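Local coordinates for protein phosphoribosylamine--glycine ligase (Thermotoga maritima, PDB 1VKZ) that catalyses the ATP-dependent ligation of glycine to 5-phosphoribosylamine, giving phosphoribosylglycinamide, ADP and phosphate in de novo purine biosynthesis, at residues A[199-210]-A[248-257]; A[39-47]-A[53-64]. All coordinates share one frame; numbering follows the deposited sequence.

Contact 1 of 2, residues A[199-210]-A[248-257]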
loop_
_atom_site.group_PDB
_atom_site.type_symbol
_atom_site.label_atom_id
_atom_site.label_comp_id
_atom_site.label_asym_id
_atom_site.label_seq_id
_atom_site.Cartn_x
_atom_site.Cartn_y
_atom_site.Cartn_z
ATOM N N ALA A 199 1.848 -9.714 -0.049
ATOM C CA ALA A 199 2.999 -10.006 0.756
ATOM C C ALA A 199 3.946 -8.795 0.745
ATOM O O ALA A 199 4.126 -8.164 -0.257
ATOM C CB ALA A 199 3.642 -11.246 0.265
HETATM N N MSE A 200 4.514 -8.481 1.893
HETATM C CA MSE A 200 5.306 -7.289 2.102
HETATM C C MSE A 200 6.593 -7.650 2.793
HETATM O O MSE A 200 6.638 -8.465 3.711
HETATM C CB MSE A 200 4.558 -6.291 3.002
HETATM C CG MSE A 200 3.928 -5.118 2.276
HETATM SE SE MSE A 200 2.298 -4.446 3.210
HETATM C CE MSE A 200 1.071 -5.888 2.434
ATOM N N ALA A 201 7.652 -6.995 2.388
ATOM C CA ALA A 201 8.924 -7.248 3.014
ATOM C C ALA A 201 9.753 -5.969 3.183
ATOM O O ALA A 201 9.670 -5.013 2.379
ATOM C CB ALA A 201 9.678 -8.285 2.220
ATOM N N VAL A 202 10.551 -5.982 4.250
ATOM C CA VAL A 202 11.661 -5.045 4.416
ATOM C C VAL A 202 12.838 -5.703 3.736
ATOM O O VAL A 202 13.094 -6.879 3.941
ATOM C CB VAL A 202 11.999 -4.755 5.902
ATOM C CG1 VAL A 202 12.921 -3.578 5.997
ATOM C CG2 VAL A 202 10.740 -4.460 6.709
ATOM N N VAL A 203 13.539 -4.922 2.936
ATOM C CA VAL A 203 14.494 -5.407 1.964
ATOM C C VAL A 203 15.797 -4.572 1.990
ATOM O O VAL A 203 15.760 -3.342 2.106
ATOM C CB VAL A 203 13.920 -5.336 0.546
ATOM C CG1 VAL A 203 14.994 -5.720 -0.474
ATOM C CG2 VAL A 203 12.694 -6.231 0.396
ATOM N N ASN A 204 16.931 -5.274 1.892
ATOM C CA ASN A 204 18.272 -4.682 1.680
ATOM C C ASN A 204 18.999 -5.578 0.726
ATOM O O ASN A 204 19.464 -6.643 1.109
ATOM C CB ASN A 204 19.080 -4.575 2.996
ATOM C CG ASN A 204 20.535 -4.060 2.786
ATOM O OD1 ASN A 204 20.844 -3.291 1.858
ATOM N ND2 ASN A 204 21.417 -4.471 3.683
ATOM N N GLY A 205 19.070 -5.146 -0.526
ATOM C CA GLY A 205 19.731 -5.890 -1.572
ATOM C C GLY A 205 19.036 -7.208 -1.718
ATOM O O GLY A 205 17.877 -7.222 -2.101
ATOM N N ARG A 206 19.722 -8.304 -1.382
ATOM C CA ARG A 206 19.162 -9.651 -1.510
ATOM C C ARG A 206 18.585 -10.197 -0.217
ATOM O O ARG A 206 17.904 -11.216 -0.231
ATOM C CB ARG A 206 20.216 -10.611 -2.042
ATOM C CG ARG A 206 20.528 -10.405 -3.507
ATOM C CD ARG A 206 19.560 -11.083 -4.456
ATOM N NE ARG A 206 19.810 -12.514 -4.665
ATOM C CZ ARG A 206 20.815 -13.013 -5.373
ATOM N NH1 ARG A 206 21.705 -12.205 -5.931
ATOM N NH2 ARG A 206 20.959 -14.332 -5.508
ATOM N N ASN A 207 18.839 -9.511 0.893
ATOM C CA ASN A 207 18.242 -9.844 2.166
ATOM C C ASN A 207 16.871 -9.233 2.289
ATOM O O ASN A 207 16.680 -8.103 1.869
ATOM C CB ASN A 207 19.125 -9.307 3.261
ATOM C CG ASN A 207 20.516 -9.776 3.104
ATOM O OD1 ASN A 207 20.719 -10.937 2.769
ATOM N ND2 ASN A 207 21.495 -8.880 3.281
ATOM N N PHE A 208 15.923 -9.981 2.857
ATOM C CA PHE A 208 14.583 -9.468 3.141
ATOM C C PHE A 208 13.946 -10.171 4.344
ATOM O O PHE A 208 14.277 -11.317 4.648
ATOM C CB PHE A 208 13.664 -9.606 1.909
ATOM C CG PHE A 208 13.454 -11.028 1.455
ATOM C CD1 PHE A 208 14.349 -11.639 0.599
ATOM C CD2 PHE A 208 12.367 -11.737 1.863
ATOM C CE1 PHE A 208 14.153 -12.956 0.174
ATOM C CE2 PHE A 208 12.182 -13.059 1.453
ATOM C CZ PHE A 208 13.078 -13.657 0.610
ATOM N N VAL A 209 13.022 -9.488 5.014
ATOM C CA VAL A 209 12.174 -10.146 6.003
ATOM C C VAL A 209 10.757 -9.929 5.564
ATOM O O VAL A 209 10.388 -8.830 5.175
ATOM C CB VAL A 209 12.423 -9.681 7.471
ATOM C CG1 VAL A 209 13.910 -9.501 7.708
ATOM C CG2 VAL A 209 11.699 -8.410 7.837
ATOM N N ILE A 210 9.962 -10.988 5.593
ATOM C CA ILE A 210 8.535 -10.887 5.254
ATOM C C ILE A 210 7.754 -10.438 6.475
ATOM O O ILE A 210 7.938 -10.953 7.554
ATOM C CB ILE A 210 8.005 -12.218 4.727
ATOM C CG1 ILE A 210 8.704 -12.566 3.420
ATOM C CG2 ILE A 210 6.507 -12.106 4.477
ATOM C CD1 ILE A 210 8.287 -13.834 2.810
ATOM N N ILE A 248 6.246 -17.986 -1.715
ATOM C CA ILE A 248 6.228 -16.528 -1.618
ATOM C C ILE A 248 7.620 -15.991 -1.432
ATOM O O ILE A 248 7.977 -14.963 -2.020
ATOM C CB ILE A 248 5.283 -16.038 -0.478
ATOM C CG1 ILE A 248 3.821 -16.140 -0.946
ATOM C CG2 ILE A 248 5.554 -14.589 -0.131
ATOM C CD1 ILE A 248 2.760 -15.771 0.111
ATOM N N GLU A 249 8.395 -16.681 -0.595
ATOM C CA GLU A 249 9.803 -16.360 -0.368
ATOM C C GLU A 249 10.607 -16.439 -1.652
ATOM O O GLU A 249 11.471 -15.615 -1.905
ATOM C CB GLU A 249 10.411 -17.350 0.618
ATOM C CG GLU A 249 9.989 -17.165 2.067
ATOM C CD GLU A 249 10.709 -18.129 3.008
ATOM O OE1 GLU A 249 10.738 -19.348 2.720
ATOM O OE2 GLU A 249 11.240 -17.675 4.054
ATOM N N GLU A 250 10.305 -17.459 -2.448
ATOM C CA GLU A 250 10.985 -17.706 -3.708
ATOM C C GLU A 250 10.674 -16.611 -4.712
ATOM O O GLU A 250 11.536 -16.246 -5.499
ATOM C CB GLU A 250 10.582 -19.083 -4.245
ATOM C CG GLU A 250 11.281 -19.512 -5.523
ATOM C CD GLU A 250 11.018 -20.978 -5.877
ATOM O OE1 GLU A 250 11.096 -21.856 -4.963
ATOM O OE2 GLU A 250 10.748 -21.258 -7.075
ATOM N N LEU A 251 9.449 -16.078 -4.675
ATOM C CA LEU A 251 9.087 -14.903 -5.492
ATOM C C LEU A 251 9.913 -13.682 -5.122
ATOM O O LEU A 251 10.365 -12.938 -6.012
ATOM C CB LEU A 251 7.593 -14.581 -5.371
ATOM C CG LEU A 251 6.645 -15.518 -6.120
ATOM C CD1 LEU A 251 5.157 -15.163 -5.846
ATOM C CD2 LEU A 251 6.962 -15.540 -7.622
ATOM N N PHE A 252 10.091 -13.463 -3.821
ATOM C CA PHE A 252 10.957 -12.385 -3.327
ATOM C C PHE A 252 12.411 -12.555 -3.762
ATOM O O PHE A 252 13.035 -11.592 -4.243
ATOM C CB PHE A 252 10.878 -12.304 -1.813
ATOM C CG PHE A 252 9.734 -11.502 -1.316
ATOM C CD1 PHE A 252 9.675 -10.149 -1.562
ATOM C CD2 PHE A 252 8.721 -12.093 -0.585
ATOM C CE1 PHE A 252 8.608 -9.408 -1.098
ATOM C CE2 PHE A 252 7.667 -11.358 -0.111
ATOM C CZ PHE A 252 7.609 -10.025 -0.362
ATOM N N ASP A 253 12.934 -13.773 -3.615
ATOM C CA ASP A 253 14.300 -14.048 -4.024
ATOM C C ASP A 253 14.523 -13.783 -5.508
ATOM O O ASP A 253 15.539 -13.178 -5.872
ATOM C CB ASP A 253 14.728 -15.483 -3.679
ATOM C CG ASP A 253 15.523 -15.565 -2.375
ATOM O OD1 ASP A 253 16.184 -14.547 -2.000
ATOM O OD2 ASP A 253 15.551 -16.621 -1.677
ATOM N N LYS A 254 13.608 -14.244 -6.363
ATOM C CA LYS A 254 13.828 -14.159 -7.807
ATOM C C LYS A 254 13.680 -12.723 -8.266
ATOM O O LYS A 254 14.389 -12.281 -9.157
ATOM C CB LYS A 254 12.907 -15.087 -8.584
ATOM C CG LYS A 254 13.438 -16.506 -8.882
ATOM C CD LYS A 254 12.374 -17.274 -9.704
ATOM C CE LYS A 254 12.929 -18.451 -10.522
ATOM N NZ LYS A 254 13.048 -19.737 -9.739
ATOM N N THR A 255 12.794 -11.986 -7.600
ATOM C CA THR A 255 12.609 -10.546 -7.821
ATOM C C THR A 255 13.830 -9.749 -7.420
ATOM O O THR A 255 14.262 -8.857 -8.145
ATOM C CB THR A 255 11.400 -10.046 -7.031
ATOM O OG1 THR A 255 10.209 -10.680 -7.517
ATOM C CG2 THR A 255 11.149 -8.553 -7.286
ATOM N N LEU A 256 14.390 -10.055 -6.264
ATOM C CA LEU A 256 15.592 -9.356 -5.812
ATOM C C LEU A 256 16.827 -9.699 -6.622
ATOM O O LEU A 256 17.674 -8.819 -6.882
ATOM C CB LEU A 256 15.822 -9.615 -4.334
ATOM C CG LEU A 256 14.645 -9.100 -3.520
ATOM C CD1 LEU A 256 14.830 -9.403 -2.054
ATOM C CD2 LEU A 256 14.464 -7.610 -3.787
ATOM N N TRP A 257 16.960 -10.964 -7.008
ATOM C CA TRP A 257 18.033 -11.371 -7.927
ATOM C C TRP A 257 17.915 -10.583 -9.233
ATOM O O TRP A 257 18.915 -10.013 -9.712
ATOM C CB TRP A 257 18.033 -12.886 -8.168
ATOM C CG TRP A 257 18.771 -13.306 -9.387
ATOM C CD1 TRP A 257 18.262 -13.968 -10.464
ATOM C CD2 TRP A 257 20.145 -13.063 -9.678
ATOM N NE1 TRP A 257 19.235 -14.159 -11.409
ATOM C CE2 TRP A 257 20.405 -13.605 -10.951
ATOM C CE3 TRP A 257 21.190 -12.413 -8.996
ATOM C CZ2 TRP A 257 21.666 -13.534 -11.547
ATOM C CZ3 TRP A 257 22.441 -12.335 -9.594
ATOM C CH2 TRP A 257 22.666 -12.893 -10.846
HETATM O O HOH W 1 18.647 -6.296 -4.730
#
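Phe208 sets its CG between the backbone N and the carbonyl carbon (chi1 61°), while Phe252 places its own anti to the carbonyl carbon; these torsions turn the two side chains toward each other between strand 207-210 and helix 248-257. The rings are no true stack: their planes lie 30° apart, but they are slid past one another with centroids separated by 5.2 Å. What fills a face of Phe208 is instead the methylene of Phe252, whose CB sits 3.7 Å from the centroid of the Phe208 ring in a CH-pi contact. The Phe252 ring reaches on to strand 199-204, where Ala201 CB lies over one face, 4.1 Å from the ring centroid, and Ala199 O stands at the edge. Ile210 comes in obliquely with its CD1 methyl, 3.8 Å from Phe252 CD2. One turn further along the helix, Leu256 divides its branches: CD1 meets Phe208 CD1 at 3.5 Å, and CD2 touches Val203 CG1. The helix packs on one side of a beta hairpin, with Ala199 and Ala201 against the Phe252 ring; the hairpin, inside the ATP-grasp region, is closed by a type II' turn from Asn204 to Asn207. At that turn Arg206, bent at chi2 and chi3, runs alongside Trp257. Its guanidinium has Trp257 CB over one face, its plane is 59° from that of the indole, and NH1 approaches the indole edge while forming a salt bridge with Glu260 further along the helix. Asp253 OD1 lies at the edge of the Phe208 ring, 3.4 Å from CE1. No direct hydrogen bond joins the two segments, so apolar and CH-pi packing carries the contact, and the charged Arg206 and Asp253 lie at its solvent-exposed margin.

Contact 2 of 2, residues A[39-47]-A[53-64]; sequences YEVHFYPGN and DGTNHPYEGEKT
Tyr44 lays its ring alongside that of His57, the planes 25° apart but displaced so far that they barely overlap; His57 CB is 3.7 Å from Tyr44 CE2, and the CG2 methyl of Thr64 lies against the Tyr44 ring. The imidazole of His57 also meets His42, at 50° between planes. There ND1 of His42 and NE2 of His57 share a hydrogen bond of 3.0 Å, with NE2 in the plane of the His42 ring. His42 NE2 donates to Glu40 OE1 on the carboxylate's anti side, tilted out of its plane; with both nitrogens engaged the ring's rotation is restrained, and the pair may be polarised. Beneath these side chains, strands 40-43 and 55-56 run parallel, the edge pair of the Rossmann-like sheet of the N domain. Thr55 N bonds to Val41 O, Phe43 N to Thr55 O, and His57 N to Phe43 O at 2.8 Å. On the face away from His42, the Asn56 amide stands perpendicular to the Phe43 ring, and its ND2 donates to Asn47 O at 2.6 Å, from above the carbonyl plane. The Thr50 hydroxyl reaches both Asn56 OD1 and Asn47 O, though one proton cannot fully serve both.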
loop_
_atom_site.group_PDB
_atom_site.type_symbol
_atom_site.label_atom_id
_atom_site.label_comp_id
_atom_site.label_asym_id
_atom_site.label_seq_id
_atom_site.Cartn_x
_atom_site.Cartn_y
_atom_site.Cartn_z
ATOM N N TYR A 39 12.750 7.547 19.075
ATOM C CA TYR A 39 13.340 8.349 17.995
ATOM C C TYR A 39 12.611 9.684 17.794
ATOM O O TYR A 39 11.420 9.808 18.114
ATOM C CB TYR A 39 13.357 7.566 16.691
ATOM C CG TYR A 39 14.268 6.377 16.731
ATOM C CD1 TYR A 39 15.624 6.504 16.449
ATOM C CD2 TYR A 39 13.783 5.131 17.046
ATOM C CE1 TYR A 39 16.472 5.406 16.501
ATOM C CE2 TYR A 39 14.614 4.030 17.088
ATOM C CZ TYR A 39 15.954 4.168 16.822
ATOM O OH TYR A 39 16.775 3.065 16.897
ATOM N N GLU A 40 13.341 10.674 17.275
ATOM C CA GLU A 40 12.796 12.000 17.000
ATOM C C GLU A 40 12.228 11.938 15.598
ATOM O O GLU A 40 12.951 11.638 14.651
ATOM C CB GLU A 40 13.911 13.048 17.084
ATOM C CG GLU A 40 13.490 14.439 17.562
ATOM C CD GLU A 40 14.560 15.499 17.293
ATOM O OE1 GLU A 40 14.904 15.692 16.108
ATOM O OE2 GLU A 40 15.047 16.152 18.252
ATOM N N VAL A 41 10.931 12.202 15.454
ATOM C CA VAL A 41 10.251 11.903 14.221
ATOM C C VAL A 41 9.736 13.180 13.580
ATOM O O VAL A 41 9.082 13.996 14.211
ATOM C CB VAL A 41 9.165 10.794 14.445
ATOM C CG1 VAL A 41 8.191 10.672 13.278
ATOM C CG2 VAL A 41 9.841 9.441 14.703
ATOM N N HIS A 42 10.081 13.354 12.314
ATOM C CA HIS A 42 9.601 14.460 11.520
ATOM C C HIS A 42 8.734 13.948 10.366
ATOM O O HIS A 42 9.119 13.044 9.622
ATOM C CB HIS A 42 10.779 15.263 10.998
ATOM C CG HIS A 42 11.724 15.690 12.074
ATOM N ND1 HIS A 42 11.578 16.871 12.770
ATOM C CD2 HIS A 42 12.798 15.068 12.609
ATOM C CE1 HIS A 42 12.533 16.965 13.677
ATOM N NE2 HIS A 42 13.288 15.882 13.597
ATOM N N PHE A 43 7.556 14.542 10.225
ATOM C CA PHE A 43 6.653 14.187 9.155
ATOM C C PHE A 43 6.563 15.308 8.133
ATOM O O PHE A 43 6.606 16.485 8.479
ATOM C CB PHE A 43 5.292 13.951 9.699
ATOM C CG PHE A 43 5.229 12.972 10.810
ATOM C CD1 PHE A 43 5.344 13.397 12.132
ATOM C CD2 PHE A 43 4.915 11.642 10.559
ATOM C CE1 PHE A 43 5.192 12.493 13.192
ATOM C CE2 PHE A 43 4.762 10.760 11.598
ATOM C CZ PHE A 43 4.903 11.205 12.945
ATOM N N TYR A 44 6.438 14.929 6.869
ATOM C CA TYR A 44 6.475 15.877 5.759
ATOM C C TYR A 44 5.387 15.544 4.729
ATOM O O TYR A 44 5.616 14.687 3.879
ATOM C CB TYR A 44 7.819 15.796 5.072
ATOM C CG TYR A 44 9.004 16.026 5.966
ATOM C CD1 TYR A 44 9.511 15.000 6.759
ATOM C CD2 TYR A 44 9.642 17.261 6.009
ATOM C CE1 TYR A 44 10.609 15.219 7.583
ATOM C CE2 TYR A 44 10.749 17.481 6.834
ATOM C CZ TYR A 44 11.215 16.450 7.593
ATOM O OH TYR A 44 12.263 16.660 8.391
ATOM N N PRO A 45 4.222 16.198 4.764
ATOM C CA PRO A 45 3.827 17.202 5.763
ATOM C C PRO A 45 3.046 16.697 6.972
ATOM O O PRO A 45 2.609 17.491 7.774
ATOM C CB PRO A 45 2.944 18.136 4.942
ATOM C CG PRO A 45 2.273 17.223 3.990
ATOM C CD PRO A 45 3.204 16.077 3.719
ATOM N N GLY A 46 2.876 15.397 7.121
ATOM C CA GLY A 46 1.990 14.893 8.144
ATOM C C GLY A 46 0.553 15.417 8.052
ATOM O O GLY A 46 0.047 15.779 6.974
ATOM N N ASN A 47 -0.102 15.419 9.214
ATOM C CA ASN A 47 -1.448 15.924 9.394
ATOM C C ASN A 47 -1.649 16.261 10.872
ATOM O O ASN A 47 -0.747 16.125 11.668
ATOM C CB ASN A 47 -2.424 14.859 8.941
ATOM C CG ASN A 47 -2.185 13.547 9.615
ATOM O OD1 ASN A 47 -2.248 13.458 10.850
ATOM N ND2 ASN A 47 -1.865 12.516 8.819
ATOM N N ASP A 53 3.056 12.493 17.834
ATOM C CA ASP A 53 4.209 11.629 17.860
ATOM C C ASP A 53 5.433 12.248 17.208
ATOM O O ASP A 53 6.486 11.665 17.252
ATOM C CB ASP A 53 3.802 10.300 17.249
ATOM C CG ASP A 53 2.590 9.719 17.955
ATOM O OD1 ASP A 53 2.672 9.635 19.200
ATOM O OD2 ASP A 53 1.505 9.406 17.399
ATOM N N GLY A 54 5.314 13.448 16.660
ATOM C CA GLY A 54 6.472 14.144 16.105
ATOM C C GLY A 54 6.109 15.544 15.637
ATOM O O GLY A 54 5.050 16.033 15.958
ATOM N N THR A 55 7.004 16.191 14.902
ATOM C CA THR A 55 6.766 17.533 14.394
ATOM C C THR A 55 6.539 17.476 12.894
ATOM O O THR A 55 7.338 16.895 12.172
ATOM C CB THR A 55 7.982 18.450 14.689
ATOM O OG1 THR A 55 9.125 17.631 14.937
ATOM C CG2 THR A 55 7.811 19.247 15.989
ATOM N N ASN A 56 5.470 18.123 12.449
ATOM C CA ASN A 56 5.148 18.239 11.038
ATOM C C ASN A 56 5.871 19.417 10.352
ATOM O O ASN A 56 5.909 20.517 10.881
ATOM C CB ASN A 56 3.634 18.428 10.887
ATOM C CG ASN A 56 2.844 17.215 11.292
ATOM O OD1 ASN A 56 3.398 16.147 11.513
ATOM N ND2 ASN A 56 1.517 17.369 11.371
ATOM N N HIS A 57 6.410 19.182 9.164
ATOM C CA HIS A 57 7.028 20.231 8.367
ATOM C C HIS A 57 6.515 20.116 6.943
ATOM O O HIS A 57 6.190 19.034 6.492
ATOM C CB HIS A 57 8.564 20.102 8.374
ATOM C CG HIS A 57 9.129 19.775 9.715
ATOM N ND1 HIS A 57 9.787 20.700 10.490
ATOM C CD2 HIS A 57 9.076 18.638 10.447
ATOM C CE1 HIS A 57 10.138 20.142 11.636
ATOM N NE2 HIS A 57 9.715 18.891 11.636
ATOM N N PRO A 58 6.427 21.225 6.230
ATOM C CA PRO A 58 6.068 21.173 4.823
ATOM C C PRO A 58 7.109 20.441 3.983
ATOM O O PRO A 58 8.312 20.607 4.195
ATOM C CB PRO A 58 5.988 22.657 4.418
ATOM C CG PRO A 58 6.778 23.397 5.446
ATOM C CD PRO A 58 6.621 22.609 6.712
ATOM N N TYR A 59 6.644 19.624 3.047
ATOM C CA TYR A 59 7.537 18.968 2.100
ATOM C C TYR A 59 7.703 19.883 0.878
ATOM O O TYR A 59 6.730 20.420 0.341
ATOM C CB TYR A 59 6.988 17.597 1.699
ATOM C CG TYR A 59 7.887 16.865 0.732
ATOM C CD1 TYR A 59 9.109 16.361 1.144
ATOM C CD2 TYR A 59 7.513 16.697 -0.602
ATOM C CE1 TYR A 59 9.946 15.696 0.269
ATOM C CE2 TYR A 59 8.347 16.043 -1.509
ATOM C CZ TYR A 59 9.569 15.541 -1.066
ATOM O OH TYR A 59 10.400 14.887 -1.953
ATOM N N GLU A 60 8.937 20.066 0.436
ATOM C CA GLU A 60 9.210 20.961 -0.684
ATOM C C GLU A 60 10.274 20.350 -1.610
ATOM O O GLU A 60 11.206 21.036 -2.063
ATOM C CB GLU A 60 9.618 22.348 -0.152
ATOM C CG GLU A 60 8.477 23.108 0.534
ATOM C CD GLU A 60 8.942 24.364 1.256
ATOM O OE1 GLU A 60 9.561 24.224 2.331
ATOM O OE2 GLU A 60 8.686 25.487 0.755
ATOM N N GLY A 61 10.116 19.049 -1.879
ATOM C CA GLY A 61 10.989 18.331 -2.812
ATOM C C GLY A 61 12.438 18.235 -2.359
ATOM O O GLY A 61 12.721 18.041 -1.173
ATOM N N GLU A 62 13.346 18.370 -3.318
ATOM C CA GLU A 62 14.787 18.338 -3.061
ATOM C C GLU A 62 15.275 19.333 -1.987
ATOM O O GLU A 62 16.314 19.099 -1.367
ATOM C CB GLU A 62 15.575 18.590 -4.360
ATOM C CG GLU A 62 15.984 17.342 -5.132
ATOM C CD GLU A 62 17.184 17.597 -6.046
ATOM O OE1 GLU A 62 17.316 18.736 -6.557
ATOM O OE2 GLU A 62 18.008 16.674 -6.250
ATOM N N LYS A 63 14.561 20.441 -1.790
ATOM C CA LYS A 63 14.936 21.418 -0.759
ATOM C C LYS A 63 14.739 20.803 0.635
ATOM O O LYS A 63 15.559 20.990 1.538
ATOM C CB LYS A 63 14.115 22.709 -0.908
ATOM C CG LYS A 63 14.671 23.917 -0.140
ATOM C CD LYS A 63 13.548 24.840 0.355
ATOM C CE LYS A 63 13.014 25.774 -0.732
ATOM N NZ LYS A 63 13.543 27.168 -0.603
ATOM N N THR A 64 13.648 20.063 0.791
ATOM C CA THR A 64 13.367 19.341 2.021
ATOM C C THR A 64 14.425 18.289 2.313
ATOM O O THR A 64 14.900 18.182 3.445
ATOM C CB THR A 64 12.006 18.660 1.915
ATOM O OG1 THR A 64 10.969 19.653 1.953
ATOM C CG2 THR A 64 11.738 17.727 3.122
HETATM O O HOH W 2 8.731 11.789 18.189
#

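In the fold
Contact 2 comes first along the chain and is complete before contact 1 begins, and the two belong to different parts of the ligase: 39-47 with 53-64 to the N domain, 199-210 with 248-257 to the ATP-grasp region. Their centres lie 29 Å apart and their nearest atoms about 13 Å, without touching. They share no sheet. Contact 2 forms one margin of the four-stranded parallel sheet, whereas contact 1 packs helix 242-261 against an antiparallel sheet whose strand 280-287 carries Glu285 and Asn287, predicted magnesium ligands. One is backbone pairing at a sheet edge and the other helix-on-sheet packing, so each lies inside its own domain and neither joins the two.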